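CCHC-type domain-containing protein (Trypanosoma brucei brucei, PDB 7C4B) probably degrades RNA from its 3' end as a metal-dependent exonuclease of the DEDD type, and carries zinc knuckles that bind nucleotides. Local coordinates at residues A[9-14]-A[194-199]; A[36-41]-A[60-65]; A[40-45]-A[52-57]; A[105-110]-A[225-230]. All blocks are in the same frame, centred on the assembly; numbering follows the deposited sequence.

Contact 1: A[9-14]-A[194-199]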
loop_
_atom_site.group_PDB
_atom_site.type_symbol
_atom_site.label_atom_id
_atom_site.label_comp_id
_atom_site.label_asym_id
_atom_site.label_seq_id
_atom_site.Cartn_x
_atom_site.Cartn_y
_atom_site.Cartn_z
ATOM N N SER A 9 15.643 0.987 -6.852
ATOM C CA SER A 9 15.613 1.853 -8.025
ATOM C C SER A 9 15.188 1.094 -9.275
ATOM O O SER A 9 14.518 1.663 -10.144
ATOM C CB SER A 9 16.983 2.497 -8.237
HETATM N N MSE A 10 15.555 -0.178 -9.382
HETATM C CA MSE A 10 15.246 -0.960 -10.574
HETATM C C MSE A 10 13.767 -1.323 -10.674
HETATM O O MSE A 10 13.272 -1.612 -11.763
HETATM C CB MSE A 10 16.090 -2.238 -10.607
HETATM C CG MSE A 10 17.565 -2.003 -10.880
HETATM SE SE MSE A 10 18.358 -3.430 -11.951
HETATM C CE MSE A 10 17.957 -4.948 -10.795
ATOM N N ILE A 11 13.064 -1.301 -9.539
ATOM C CA ILE A 11 11.675 -1.756 -9.509
ATOM C C ILE A 11 10.807 -0.891 -10.414
ATOM O O ILE A 11 9.996 -1.401 -11.197
ATOM C CB ILE A 11 11.141 -1.767 -8.064
ATOM C CG1 ILE A 11 11.961 -2.715 -7.187
ATOM C CG2 ILE A 11 9.674 -2.164 -8.042
ATOM C CD1 ILE A 11 11.785 -4.175 -7.534
ATOM N N LEU A 12 10.968 0.433 -10.329
ATOM C CA LEU A 12 10.109 1.351 -11.071
ATOM C C LEU A 12 10.394 1.365 -12.566
ATOM O O LEU A 12 9.571 1.889 -13.326
ATOM C CB LEU A 12 10.238 2.776 -10.531
ATOM C CG LEU A 12 9.922 3.029 -9.060
ATOM C CD1 LEU A 12 11.185 2.933 -8.234
ATOM C CD2 LEU A 12 9.245 4.374 -8.873
ATOM N N LYS A 13 11.527 0.821 -13.006
ATOM C CA LYS A 13 11.836 0.743 -14.425
ATOM C C LYS A 13 11.550 -0.637 -15.004
ATOM O O LYS A 13 12.025 -0.955 -16.100
ATOM C CB LYS A 13 13.289 1.150 -14.674
ATOM C CG LYS A 13 13.643 2.516 -14.098
ATOM C CD LYS A 13 13.268 3.638 -15.063
ATOM C CE LYS A 13 13.734 5.002 -14.563
ATOM N NZ LYS A 13 12.611 5.966 -14.365
ATOM N N TYR A 14 10.784 -1.460 -14.291
ATOM C CA TYR A 14 10.301 -2.710 -14.858
ATOM C C TYR A 14 9.335 -2.409 -16.001
ATOM O O TYR A 14 8.410 -1.601 -15.828
ATOM C CB TYR A 14 9.591 -3.557 -13.801
ATOM C CG TYR A 14 10.484 -4.210 -12.766
ATOM C CD1 TYR A 14 11.866 -4.098 -12.831
ATOM C CD2 TYR A 14 9.937 -4.953 -11.726
ATOM C CE1 TYR A 14 12.677 -4.698 -11.882
ATOM C CE2 TYR A 14 10.739 -5.560 -10.777
ATOM C CZ TYR A 14 12.107 -5.430 -10.860
ATOM O OH TYR A 14 12.907 -6.033 -9.917
ATOM N N HIS A 194 5.072 0.484 -7.314
ATOM C CA HIS A 194 5.200 1.173 -6.035
ATOM C C HIS A 194 4.973 0.223 -4.866
ATOM O O HIS A 194 5.620 0.349 -3.820
ATOM C CB HIS A 194 4.213 2.341 -5.971
ATOM C CG HIS A 194 4.502 3.436 -6.952
ATOM N ND1 HIS A 194 3.525 4.003 -7.741
ATOM C CD2 HIS A 194 5.654 4.075 -7.261
ATOM C CE1 HIS A 194 4.064 4.942 -8.499
ATOM N NE2 HIS A 194 5.355 5.006 -8.227
ATOM N N ILE A 195 4.056 -0.736 -5.025
ATOM C CA ILE A 195 3.744 -1.662 -3.939
ATOM C C ILE A 195 4.941 -2.556 -3.639
ATOM O O ILE A 195 5.356 -2.696 -2.483
ATOM C CB ILE A 195 2.492 -2.492 -4.279
ATOM C CG1 ILE A 195 1.243 -1.610 -4.267
ATOM C CG2 ILE A 195 2.329 -3.638 -3.295
ATOM C CD1 ILE A 195 -0.013 -2.329 -4.719
ATOM N N LEU A 196 5.515 -3.174 -4.676
ATOM C CA LEU A 196 6.662 -4.053 -4.463
ATOM C C LEU A 196 7.844 -3.288 -3.879
ATOM O O LEU A 196 8.595 -3.825 -3.057
ATOM C CB LEU A 196 7.054 -4.733 -5.775
ATOM C CG LEU A 196 8.208 -5.734 -5.684
ATOM C CD1 LEU A 196 7.851 -6.873 -4.741
ATOM C CD2 LEU A 196 8.570 -6.270 -7.060
ATOM N N LEU A 197 8.020 -2.028 -4.287
ATOM C CA LEU A 197 9.083 -1.205 -3.715
ATOM C C LEU A 197 8.885 -1.020 -2.216
ATOM O O LEU A 197 9.833 -1.139 -1.432
ATOM C CB LEU A 197 9.140 0.151 -4.425
ATOM C CG LEU A 197 10.031 1.237 -3.808
ATOM C CD1 LEU A 197 10.673 2.058 -4.897
ATOM C CD2 LEU A 197 9.249 2.157 -2.874
ATOM N N LEU A 198 7.652 -0.718 -1.802
ATOM C CA LEU A 198 7.384 -0.464 -0.390
ATOM C C LEU A 198 7.671 -1.685 0.470
ATOM O O LEU A 198 8.032 -1.541 1.645
ATOM C CB LEU A 198 5.935 -0.018 -0.203
ATOM C CG LEU A 198 5.650 1.465 -0.429
ATOM C CD1 LEU A 198 4.160 1.739 -0.309
ATOM C CD2 LEU A 198 6.438 2.307 0.562
ATOM N N SER A 199 7.520 -2.888 -0.086
ATOM C CA SER A 199 7.758 -4.090 0.706
ATOM C C SER A 199 9.220 -4.215 1.117
ATOM O O SER A 199 9.514 -4.762 2.185
ATOM C CB SER A 199 7.308 -5.330 -0.068
ATOM O OG SER A 199 8.024 -5.472 -1.281
#

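Contact 2: A[36-41]-A[60-65]. With MN (manganese (II) ion), chain E; MN (manganese (II) ion), chain D.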
loop_
_atom_site.group_PDB
_atom_site.type_symbol
_atom_site.label_atom_id
_atom_site.label_comp_id
_atom_site.label_asym_id
_atom_site.label_seq_id
_atom_site.Cartn_x
_atom_site.Cartn_y
_atom_site.Cartn_z
ATOM N N ARG A 36 8.506 -15.215 -4.251
ATOM C CA ARG A 36 8.267 -15.173 -2.808
ATOM C C ARG A 36 7.241 -14.125 -2.418
ATOM O O ARG A 36 6.455 -14.346 -1.493
ATOM C CB ARG A 36 9.581 -14.905 -2.048
ATOM C CG ARG A 36 9.435 -14.485 -0.568
ATOM C CD ARG A 36 8.821 -15.618 0.306
ATOM N NE ARG A 36 8.741 -15.236 1.701
ATOM C CZ ARG A 36 7.645 -15.372 2.446
ATOM N NH1 ARG A 36 6.538 -15.887 1.927
ATOM N NH2 ARG A 36 7.643 -15.018 3.731
ATOM N N SER A 37 7.236 -12.983 -3.106
ATOM C CA SER A 37 6.236 -11.944 -2.927
ATOM C C SER A 37 5.707 -11.527 -4.293
ATOM O O SER A 37 6.444 -11.515 -5.282
ATOM C CB SER A 37 6.805 -10.725 -2.193
ATOM O OG SER A 37 7.128 -11.041 -0.851
ATOM N N ILE A 38 4.419 -11.193 -4.340
ATOM C CA ILE A 38 3.756 -10.777 -5.572
ATOM C C ILE A 38 2.881 -9.571 -5.257
ATOM O O ILE A 38 1.928 -9.681 -4.478
ATOM C CB ILE A 38 2.901 -11.898 -6.188
ATOM C CG1 ILE A 38 3.755 -13.122 -6.523
ATOM C CG2 ILE A 38 2.174 -11.393 -7.430
ATOM C CD1 ILE A 38 2.953 -14.297 -7.038
ATOM N N ALA A 39 3.199 -8.426 -5.855
ATOM C CA ALA A 39 2.365 -7.242 -5.713
ATOM C C ALA A 39 1.185 -7.322 -6.673
ATOM O O ALA A 39 1.340 -7.705 -7.834
ATOM C CB ALA A 39 3.182 -5.977 -5.980
ATOM N N LEU A 40 -0.001 -6.964 -6.181
ATOM C CA LEU A 40 -1.232 -7.144 -6.936
ATOM C C LEU A 40 -2.059 -5.867 -6.935
ATOM O O LEU A 40 -2.036 -5.090 -5.977
ATOM C CB LEU A 40 -2.078 -8.294 -6.370
ATOM C CG LEU A 40 -1.527 -9.707 -6.553
ATOM C CD1 LEU A 40 -2.467 -10.726 -5.928
ATOM C CD2 LEU A 40 -1.314 -10.005 -8.028
ATOM N N ASP A 41 -2.802 -5.672 -8.023
ATOM C CA ASP A 41 -3.716 -4.547 -8.163
ATOM C C ASP A 41 -4.772 -4.933 -9.191
ATOM O O ASP A 41 -4.642 -5.941 -9.889
ATOM C CB ASP A 41 -2.970 -3.269 -8.567
ATOM C CG ASP A 41 -3.776 -2.009 -8.306
ATOM O OD1 ASP A 41 -4.662 -2.035 -7.426
ATOM O OD2 ASP A 41 -3.518 -0.988 -8.977
ATOM N N VAL A 60 -5.817 -7.349 -14.145
ATOM C CA VAL A 60 -5.175 -7.676 -12.877
ATOM C C VAL A 60 -3.678 -7.510 -13.085
ATOM O O VAL A 60 -3.091 -8.168 -13.954
ATOM C CB VAL A 60 -5.509 -9.098 -12.398
ATOM C CG1 VAL A 60 -4.703 -9.435 -11.147
ATOM C CG2 VAL A 60 -6.997 -9.229 -12.120
ATOM N N GLN A 61 -3.067 -6.622 -12.306
ATOM C CA GLN A 61 -1.647 -6.320 -12.427
ATOM C C GLN A 61 -0.857 -7.112 -11.395
ATOM O O GLN A 61 -1.275 -7.239 -10.241
ATOM C CB GLN A 61 -1.388 -4.823 -12.248
ATOM C CG GLN A 61 -2.166 -3.931 -13.202
ATOM C CD GLN A 61 -3.498 -3.484 -12.636
ATOM O OE1 GLN A 61 -4.478 -4.229 -12.661
ATOM N NE2 GLN A 61 -3.541 -2.261 -12.119
ATOM N N ALA A 62 0.292 -7.639 -11.817
ATOM C CA ALA A 62 1.133 -8.455 -10.953
ATOM C C ALA A 62 2.596 -8.108 -11.179
ATOM O O ALA A 62 3.037 -7.946 -12.320
ATOM C CB ALA A 62 0.907 -9.951 -11.203
ATOM N N CYS A 63 3.344 -7.999 -10.082
ATOM C CA CYS A 63 4.772 -7.695 -10.139
ATOM C C CYS A 63 5.442 -8.402 -8.970
ATOM O O CYS A 63 5.189 -8.056 -7.812
ATOM C CB CYS A 63 5.018 -6.190 -10.088
ATOM S SG CYS A 63 6.755 -5.714 -10.199
ATOM N N SER A 64 6.290 -9.381 -9.268
ATOM C CA SER A 64 6.934 -10.199 -8.251
ATOM C C SER A 64 8.434 -9.932 -8.213
ATOM O O SER A 64 8.986 -9.196 -9.033
ATOM C CB SER A 64 6.672 -11.688 -8.507
ATOM O OG SER A 64 7.526 -12.190 -9.520
ATOM N N ASP A 65 9.090 -10.553 -7.234
ATOM C CA ASP A 65 10.533 -10.459 -7.069
ATOM C C ASP A 65 11.291 -11.535 -7.836
ATOM O O ASP A 65 12.519 -11.604 -7.726
ATOM C CB ASP A 65 10.901 -10.529 -5.580
ATOM C CG ASP A 65 10.329 -11.757 -4.886
ATOM O OD1 ASP A 65 9.787 -12.649 -5.575
ATOM O OD2 ASP A 65 10.424 -11.831 -3.643
HETATM MN MN MN E . -4.408 0.788 -9.116
HETATM MN MN MN D . -5.927 -1.066 -5.863
#

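Contact 3: A[40-45]-A[52-57]. With MN (manganese (II) ion), chain E; MN (manganese (II) ion), chain D.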
loop_
_atom_site.group_PDB
_atom_site.type_symbol
_atom_site.label_atom_id
_atom_site.label_comp_id
_atom_site.label_asym_id
_atom_site.label_seq_id
_atom_site.Cartn_x
_atom_site.Cartn_y
_atom_site.Cartn_z
ATOM N N LEU A 40 -0.001 -6.964 -6.181
ATOM C CA LEU A 40 -1.232 -7.144 -6.936
ATOM C C LEU A 40 -2.059 -5.867 -6.935
ATOM O O LEU A 40 -2.036 -5.090 -5.977
ATOM C CB LEU A 40 -2.078 -8.294 -6.370
ATOM C CG LEU A 40 -1.527 -9.707 -6.553
ATOM C CD1 LEU A 40 -2.467 -10.726 -5.928
ATOM C CD2 LEU A 40 -1.314 -10.005 -8.028
ATOM N N ASP A 41 -2.802 -5.672 -8.023
ATOM C CA ASP A 41 -3.716 -4.547 -8.163
ATOM C C ASP A 41 -4.772 -4.933 -9.191
ATOM O O ASP A 41 -4.642 -5.941 -9.889
ATOM C CB ASP A 41 -2.970 -3.269 -8.567
ATOM C CG ASP A 41 -3.776 -2.009 -8.306
ATOM O OD1 ASP A 41 -4.662 -2.035 -7.426
ATOM O OD2 ASP A 41 -3.518 -0.988 -8.977
ATOM N N ILE A 42 -5.826 -4.124 -9.271
ATOM C CA ILE A 42 -6.939 -4.377 -10.181
ATOM C C ILE A 42 -7.366 -3.064 -10.824
ATOM O O ILE A 42 -7.467 -2.034 -10.150
ATOM C CB ILE A 42 -8.134 -5.033 -9.453
ATOM C CG1 ILE A 42 -7.799 -6.464 -9.028
ATOM C CG2 ILE A 42 -9.382 -5.028 -10.330
ATOM C CD1 ILE A 42 -8.948 -7.168 -8.338
ATOM N N GLU A 43 -7.608 -3.104 -12.132
ATOM C CA GLU A 43 -8.306 -2.042 -12.840
ATOM C C GLU A 43 -9.664 -2.571 -13.278
ATOM O O GLU A 43 -9.744 -3.610 -13.944
ATOM C CB GLU A 43 -7.506 -1.554 -14.052
ATOM C CG GLU A 43 -6.138 -0.975 -13.712
ATOM C CD GLU A 43 -6.216 0.282 -12.862
ATOM O OE1 GLU A 43 -7.253 0.977 -12.910
ATOM O OE2 GLU A 43 -5.236 0.574 -12.143
ATOM N N ALA A 44 -10.728 -1.868 -12.896
ATOM C CA ALA A 44 -12.088 -2.311 -13.154
ATOM C C ALA A 44 -12.859 -1.223 -13.890
ATOM O O ALA A 44 -12.433 -0.067 -13.966
ATOM C CB ALA A 44 -12.810 -2.684 -11.850
ATOM N N PHE A 45 -14.009 -1.616 -14.438
ATOM C CA PHE A 45 -14.898 -0.668 -15.096
ATOM C C PHE A 45 -15.362 0.396 -14.110
ATOM O O PHE A 45 -15.726 0.091 -12.970
ATOM C CB PHE A 45 -16.126 -1.382 -15.675
ATOM C CG PHE A 45 -15.855 -2.198 -16.914
ATOM C CD1 PHE A 45 -14.565 -2.523 -17.300
ATOM C CD2 PHE A 45 -16.912 -2.637 -17.698
ATOM C CE1 PHE A 45 -14.337 -3.274 -18.439
ATOM C CE2 PHE A 45 -16.690 -3.386 -18.838
ATOM C CZ PHE A 45 -15.401 -3.706 -19.208
ATOM N N LYS A 52 -19.920 1.225 -3.668
ATOM C CA LYS A 52 -18.713 0.660 -3.075
ATOM C C LYS A 52 -18.083 -0.387 -3.986
ATOM O O LYS A 52 -16.893 -0.302 -4.311
ATOM C CB LYS A 52 -19.036 0.059 -1.706
ATOM N N GLN A 53 -18.869 -1.373 -4.417
ATOM C CA GLN A 53 -18.322 -2.515 -5.143
ATOM C C GLN A 53 -17.624 -2.073 -6.423
ATOM O O GLN A 53 -18.141 -1.241 -7.175
ATOM C CB GLN A 53 -19.436 -3.512 -5.466
ATOM N N LEU A 54 -16.438 -2.629 -6.660
ATOM C CA LEU A 54 -15.717 -2.359 -7.895
ATOM C C LEU A 54 -16.528 -2.828 -9.095
ATOM O O LEU A 54 -17.359 -3.736 -8.998
ATOM C CB LEU A 54 -14.358 -3.062 -7.894
ATOM C CG LEU A 54 -13.253 -2.528 -6.983
ATOM C CD1 LEU A 54 -11.984 -3.346 -7.171
ATOM C CD2 LEU A 54 -12.996 -1.060 -7.268
ATOM N N GLY A 55 -16.277 -2.202 -10.236
ATOM C CA GLY A 55 -16.921 -2.609 -11.460
ATOM C C GLY A 55 -16.351 -3.918 -11.976
ATOM O O GLY A 55 -15.574 -4.615 -11.321
ATOM N N ARG A 56 -16.767 -4.254 -13.194
ATOM C CA ARG A 56 -16.283 -5.457 -13.854
ATOM C C ARG A 56 -14.766 -5.415 -13.987
ATOM O O ARG A 56 -14.196 -4.411 -14.425
ATOM C CB ARG A 56 -16.942 -5.584 -15.226
ATOM C CG ARG A 56 -16.574 -6.821 -16.013
ATOM C CD ARG A 56 -17.381 -6.853 -17.296
ATOM N NE ARG A 56 -17.006 -7.957 -18.170
ATOM C CZ ARG A 56 -17.602 -8.218 -19.328
ATOM N NH1 ARG A 56 -18.602 -7.452 -19.746
ATOM N NH2 ARG A 56 -17.202 -9.244 -20.067
ATOM N N ILE A 57 -14.108 -6.504 -13.592
ATOM C CA ILE A 57 -12.652 -6.554 -13.634
ATOM C C ILE A 57 -12.183 -6.509 -15.081
ATOM O O ILE A 57 -12.668 -7.264 -15.934
ATOM C CB ILE A 57 -12.129 -7.807 -12.914
ATOM C CG1 ILE A 57 -12.338 -7.679 -11.404
ATOM C CG2 ILE A 57 -10.655 -8.027 -13.221
ATOM C CD1 ILE A 57 -12.008 -8.943 -10.633
HETATM MN MN MN E . -4.408 0.788 -9.116
HETATM MN MN MN D . -5.927 -1.066 -5.863
#

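Contact 4: A[105-110]-A[225-230]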
loop_
_atom_site.group_PDB
_atom_site.type_symbol
_atom_site.label_atom_id
_atom_site.label_comp_id
_atom_site.label_asym_id
_atom_site.label_seq_id
_atom_site.Cartn_x
_atom_site.Cartn_y
_atom_site.Cartn_z
ATOM N N ARG A 105 -11.711 -3.545 -1.394
ATOM C CA ARG A 105 -12.570 -3.718 -2.560
ATOM C C ARG A 105 -11.955 -4.670 -3.578
ATOM O O ARG A 105 -12.684 -5.316 -4.340
ATOM C CB ARG A 105 -12.863 -2.362 -3.199
ATOM C CG ARG A 105 -13.249 -1.290 -2.191
ATOM C CD ARG A 105 -14.724 -0.951 -2.245
ATOM N NE ARG A 105 -15.575 -1.996 -1.680
ATOM C CZ ARG A 105 -15.950 -2.046 -0.406
ATOM N NH1 ARG A 105 -16.732 -3.030 0.018
ATOM N NH2 ARG A 105 -15.544 -1.112 0.446
ATOM N N ASP A 106 -10.623 -4.777 -3.605
ATOM C CA ASP A 106 -9.975 -5.725 -4.505
ATOM C C ASP A 106 -10.249 -7.163 -4.084
ATOM O O ASP A 106 -10.543 -8.016 -4.928
ATOM C CB ASP A 106 -8.470 -5.462 -4.555
ATOM C CG ASP A 106 -8.125 -4.184 -5.293
ATOM O OD1 ASP A 106 -8.982 -3.276 -5.347
ATOM O OD2 ASP A 106 -6.996 -4.089 -5.818
ATOM N N VAL A 107 -10.148 -7.452 -2.786
ATOM C CA VAL A 107 -10.468 -8.790 -2.299
ATOM C C VAL A 107 -11.943 -9.095 -2.524
ATOM O O VAL A 107 -12.314 -10.223 -2.871
ATOM C CB VAL A 107 -10.069 -8.922 -0.818
ATOM C CG1 VAL A 107 -10.693 -10.156 -0.199
ATOM C CG2 VAL A 107 -8.553 -8.973 -0.686
ATOM N N GLU A 108 -12.805 -8.089 -2.347
ATOM C CA GLU A 108 -14.227 -8.272 -2.614
ATOM C C GLU A 108 -14.472 -8.635 -4.072
ATOM O O GLU A 108 -15.301 -9.502 -4.373
ATOM C CB GLU A 108 -14.995 -7.005 -2.237
ATOM C CG GLU A 108 -16.497 -7.084 -2.477
ATOM C CD GLU A 108 -17.191 -5.749 -2.266
ATOM O OE1 GLU A 108 -16.734 -4.741 -2.846
ATOM O OE2 GLU A 108 -18.193 -5.707 -1.521
ATOM N N ALA A 109 -13.747 -7.992 -4.994
ATOM C CA ALA A 109 -13.937 -8.271 -6.415
ATOM C C ALA A 109 -13.379 -9.637 -6.796
ATOM O O ALA A 109 -13.989 -10.360 -7.592
ATOM C CB ALA A 109 -13.289 -7.172 -7.257
ATOM N N LEU A 110 -12.216 -10.004 -6.251
ATOM C CA LEU A 110 -11.678 -11.339 -6.495
ATOM C C LEU A 110 -12.649 -12.412 -6.022
ATOM O O LEU A 110 -12.790 -13.462 -6.661
ATOM C CB LEU A 110 -10.327 -11.504 -5.795
ATOM C CG LEU A 110 -9.168 -10.600 -6.218
ATOM C CD1 LEU A 110 -7.927 -10.919 -5.398
ATOM C CD2 LEU A 110 -8.884 -10.749 -7.701
ATOM N N HIS A 225 -13.184 -10.711 6.038
ATOM C CA HIS A 225 -14.360 -9.850 6.074
ATOM C C HIS A 225 -14.866 -9.499 4.680
ATOM O O HIS A 225 -16.072 -9.292 4.501
ATOM C CB HIS A 225 -14.046 -8.571 6.850
ATOM C CG HIS A 225 -15.246 -7.719 7.123
ATOM N ND1 HIS A 225 -15.987 -7.827 8.280
ATOM C CD2 HIS A 225 -15.833 -6.746 6.389
ATOM C CE1 HIS A 225 -16.979 -6.956 8.247
ATOM N NE2 HIS A 225 -16.909 -6.288 7.110
ATOM N N TYR A 226 -13.980 -9.429 3.685
ATOM C CA TYR A 226 -14.355 -8.955 2.360
ATOM C C TYR A 226 -14.371 -10.037 1.292
ATOM O O TYR A 226 -14.793 -9.759 0.165
ATOM C CB TYR A 226 -13.419 -7.819 1.922
ATOM C CG TYR A 226 -13.701 -6.526 2.647
ATOM C CD1 TYR A 226 -14.660 -5.640 2.175
ATOM C CD2 TYR A 226 -13.024 -6.198 3.813
ATOM C CE1 TYR A 226 -14.931 -4.460 2.837
ATOM C CE2 TYR A 226 -13.290 -5.020 4.485
ATOM C CZ TYR A 226 -14.245 -4.154 3.992
ATOM O OH TYR A 226 -14.515 -2.979 4.652
ATOM N N ALA A 227 -13.934 -11.252 1.604
ATOM C CA ALA A 227 -13.997 -12.371 0.671
ATOM C C ALA A 227 -15.067 -13.332 1.178
ATOM O O ALA A 227 -14.783 -14.314 1.863
ATOM C CB ALA A 227 -12.660 -13.043 0.535
ATOM N N VAL A 228 -16.317 -13.038 0.828
ATOM C CA VAL A 228 -17.452 -13.812 1.313
ATOM C C VAL A 228 -18.327 -14.239 0.144
ATOM O O VAL A 228 -19.505 -14.566 0.324
ATOM C CB VAL A 228 -18.261 -13.008 2.345
ATOM C CG1 VAL A 228 -17.482 -12.885 3.647
ATOM C CG2 VAL A 228 -18.593 -11.633 1.789
ATOM N N GLY A 229 -17.758 -14.234 -1.061
ATOM C CA GLY A 229 -18.489 -14.632 -2.248
ATOM C C GLY A 229 -19.714 -13.803 -2.553
ATOM O O GLY A 229 -20.570 -14.243 -3.323
ATOM N N LYS A 230 -19.833 -12.639 -1.939
ATOM C CA LYS A 230 -20.967 -11.767 -2.159
ATOM C C LYS A 230 -20.651 -10.334 -1.797
ATOM O O LYS A 230 -19.711 -10.079 -1.093
ATOM C CB LYS A 230 -22.182 -12.270 -1.408
ATOM C CG LYS A 230 -22.006 -12.440 0.078
ATOM C CD LYS A 230 -23.252 -13.054 0.692
ATOM C CE LYS A 230 -23.028 -14.513 1.047
ATOM N NZ LYS A 230 -24.293 -15.248 1.336
#

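Contact 1: A[9-14]-A[194-199]
Ile-11 and Leu-12, near the N terminus, press against Leu-197 on helix 190-202, and these three residues bury the most surface here. Ile-11 aims its side chain at the helix and divides its two branches between neighbouring residues. CG2, held opposite the backbone N, comes within 4.3 Å of Leu-197 CB, while the other branch reaches along the helix until CD1 lies 3.9 Å from Leu-196 CD2. The Ile-11 and Leu-196 side chains cross at about a right angle, so their contact is confined to the methyl ends.

Leu-12 splits its methyls between Leu-197 and His-194, nearer the start of the segment. Its CD1 meets CD1 of Leu-197 at 3.5 Å, tighter than usual for two methyl groups, and its CD2 approaches the imidazole of His-194 at CD2, 3.9 Å away. The His-194 CB leaves the helix on the far side, but chi1 of -66° sets CG opposite the carbonyl carbon, and the ring swings back to Leu-12. Tyr-14 completes the apolar strip: its ring packs over Ile-11 CA and brings CE2 to 4.4 Å from Leu-196 CD2. A type I turn from Ile-11 to Tyr-14, with Tyr-14 N bonded to Ile-11 O, folds the ring back this way. The packing between the segments is apolar; just outside, Arg-193 NE bonds Tyr-14 O.

His-194 binds zinc in a structure of this protein, and the contact covers part of its ring. Helix 144-152 adds Leu-148 beside His-194 and Leu-197, whereas Leu-196 rests on Leu-99 of strand 97-100 and Cys-63 of strand 57-64.

Contact 2: A[36-41]-A[60-65]
Asp-41 and Gln-61 form a hydrogen-bonded antiparallel pair beside the metals, within strands 37-44 and 57-64, their side chains side by side and pointing the same way. Asp-41 leaves its strand with CG opposite the backbone N (chi1 -162°). Its CB passes 3.7 Å from Gln-61 NE2; beyond it, the carboxylate spans two manganese ions. OD1 binds one manganese at 2.2 Å, and OD2 binds the other at 2.0 Å, a metal that Asp-191 OD2 also holds. The carboxylate and the Gln-61 amide are turned 47° apart, and although OD2 lies near NE2, the angle is too poor for a hydrogen bond. The amide instead gives its main bond to Ala-188 O and a weak one to Glu-43 OE2, which sets it beside the metal ligands.

The backbones fix this register. Gln-61 N reaches Asp-41 O at 3.0 Å, and Asp-41 N answers to Gln-61 O. Two residues along, Ala-39 N bonds Cys-63 O at 2.8 Å, and Cys-63 N returns to Ala-39 O. At the far end Arg-36 N gives a nearly straight 3.2 Å bond (170°) to the syn lone pair of Asp-65 OD1.

On the face opposite Asp-41, Leu-40 CD2 lies 3.9 Å from Ala-62 CB, and Ile-38, Ala-62 and Ser-64 pack on Leu-32 of helix 22-33. Ala-39 and Cys-63 face helix 190-202 through Ile-195 and Leu-196, while strands 97-100 and 70-74 continue the sheet on either side.

Contact 3: A[40-45]-A[52-57]
Phe-45 and Arg-56 join the two segments by a backbone bond and by side chains that lie side by side. The polar part is one hydrogen bond: Phe-45 N donates to Arg-56 O at 2.8 Å, fairly straight at 162°. Two CH contacts support it. Ala-44 CA lies close to the same Arg-56 O, and Gly-55 CA lies 3.3 Å from Phe-45 O.

The aromatic part is a CH-pi contact. Arg-56 CB sits over one face of the Phe-45 ring, offset toward the rim and 4.1 Å from the ring centroid. The fully extended Arg-56 chain then runs alongside the ring, so that CD comes 3.9 Å from Phe-45 CE2. Here it is the aliphatic part of the arginine that covers the ring; the guanidinium plane is inclined 38° to it.

The apolar part lies on the other flank. Ile-42 CG2, opposite its backbone N (chi1 of CG1 -69°), reaches Ile-57 CG1 at 4.1 Å and Leu-54 CD1 at 4.4 Å. Ala-44 CB adds a contact with Leu-54 CB at 4.3 Å. Gln-113 bonds Gly-55 O and Ile-57 N through its side-chain amide.

Ala-44 and Ile-57 form a non-hydrogen-bonded antiparallel pair where the connection enters strand 57-64. Asp-41 binds both manganese ions; Glu-43, a metal ligand in a structure of this protein, here holds OE2 3.1 Å from one of them, too long for a normal bond. Glu-43 and Ala-44 also bind the nucleotides AMP and GMP in structures of this protein, all consistent with the acidic strand of a DEDD-type 3'-5' exonuclease.

Contact 4: A[105-110]-A[225-230]
Glu-108 OE1 is gripped by Arg-105, one turn earlier on the same helix: NE gives it a salt-bridging bond at 3.2 Å, met from above the carboxylate plane, and NH1 a weak one. Glu-108 also meets Tyr-226 across the contact, its CA approaching Tyr-226 O at 3.2 Å in a CH contact. OE2 takes a second weak bond from NH1 and has its stronger partner in Val-232 N. The pairing with Arg-105 probably stabilises the charge on both groups.

Held by Glu-108, the guanidinium presents NH1 to the edge of the Tyr-226 ring, 3.6 Å from CE1, with the two planes 79° apart. Bends at chi2 and chi3 (-107° and 73°) bring the arginine round to the ring. Glu-235 OE1 ties both together, in a salt bridge with Arg-105 NH2 and a hydrogen bond with Tyr-226 OH. Val-107 CG1, opposite its backbone N, packs against Ala-227 CB at 3.6 Å and Tyr-226 CB at 4.2 Å.

Helix 104-114 is thus met by the C-terminal end of helix 212-226 and the chain beyond it. On its other side, Asp-106, a manganese ligand in a structure of this protein though not within bonding distance here, and Leu-110 touch Ile-42 of strand 37-44.

In the fold
From the N terminus, contact 1 opens first and closes last but one, joining the start of the chain to helix 190-202. Contacts 2 and 3 nest inside that loop. They share Leu-40 and Asp-41: contact 3 closes the short connection between strands 37-44 and 57-64, and contact 2 continues their pairing from the metal-binding Asp-41 toward the start of strand 37-44. Contact 4 opens after both have closed and crosses contact 1, because helix 104-114 lies within its loop while helix 212-226 follows helix 190-202. Helix 190-202 touches contact 2 from one face of the sheet; at the metal end, Asp-106 and Leu-54 bring contacts 3 and 4 together.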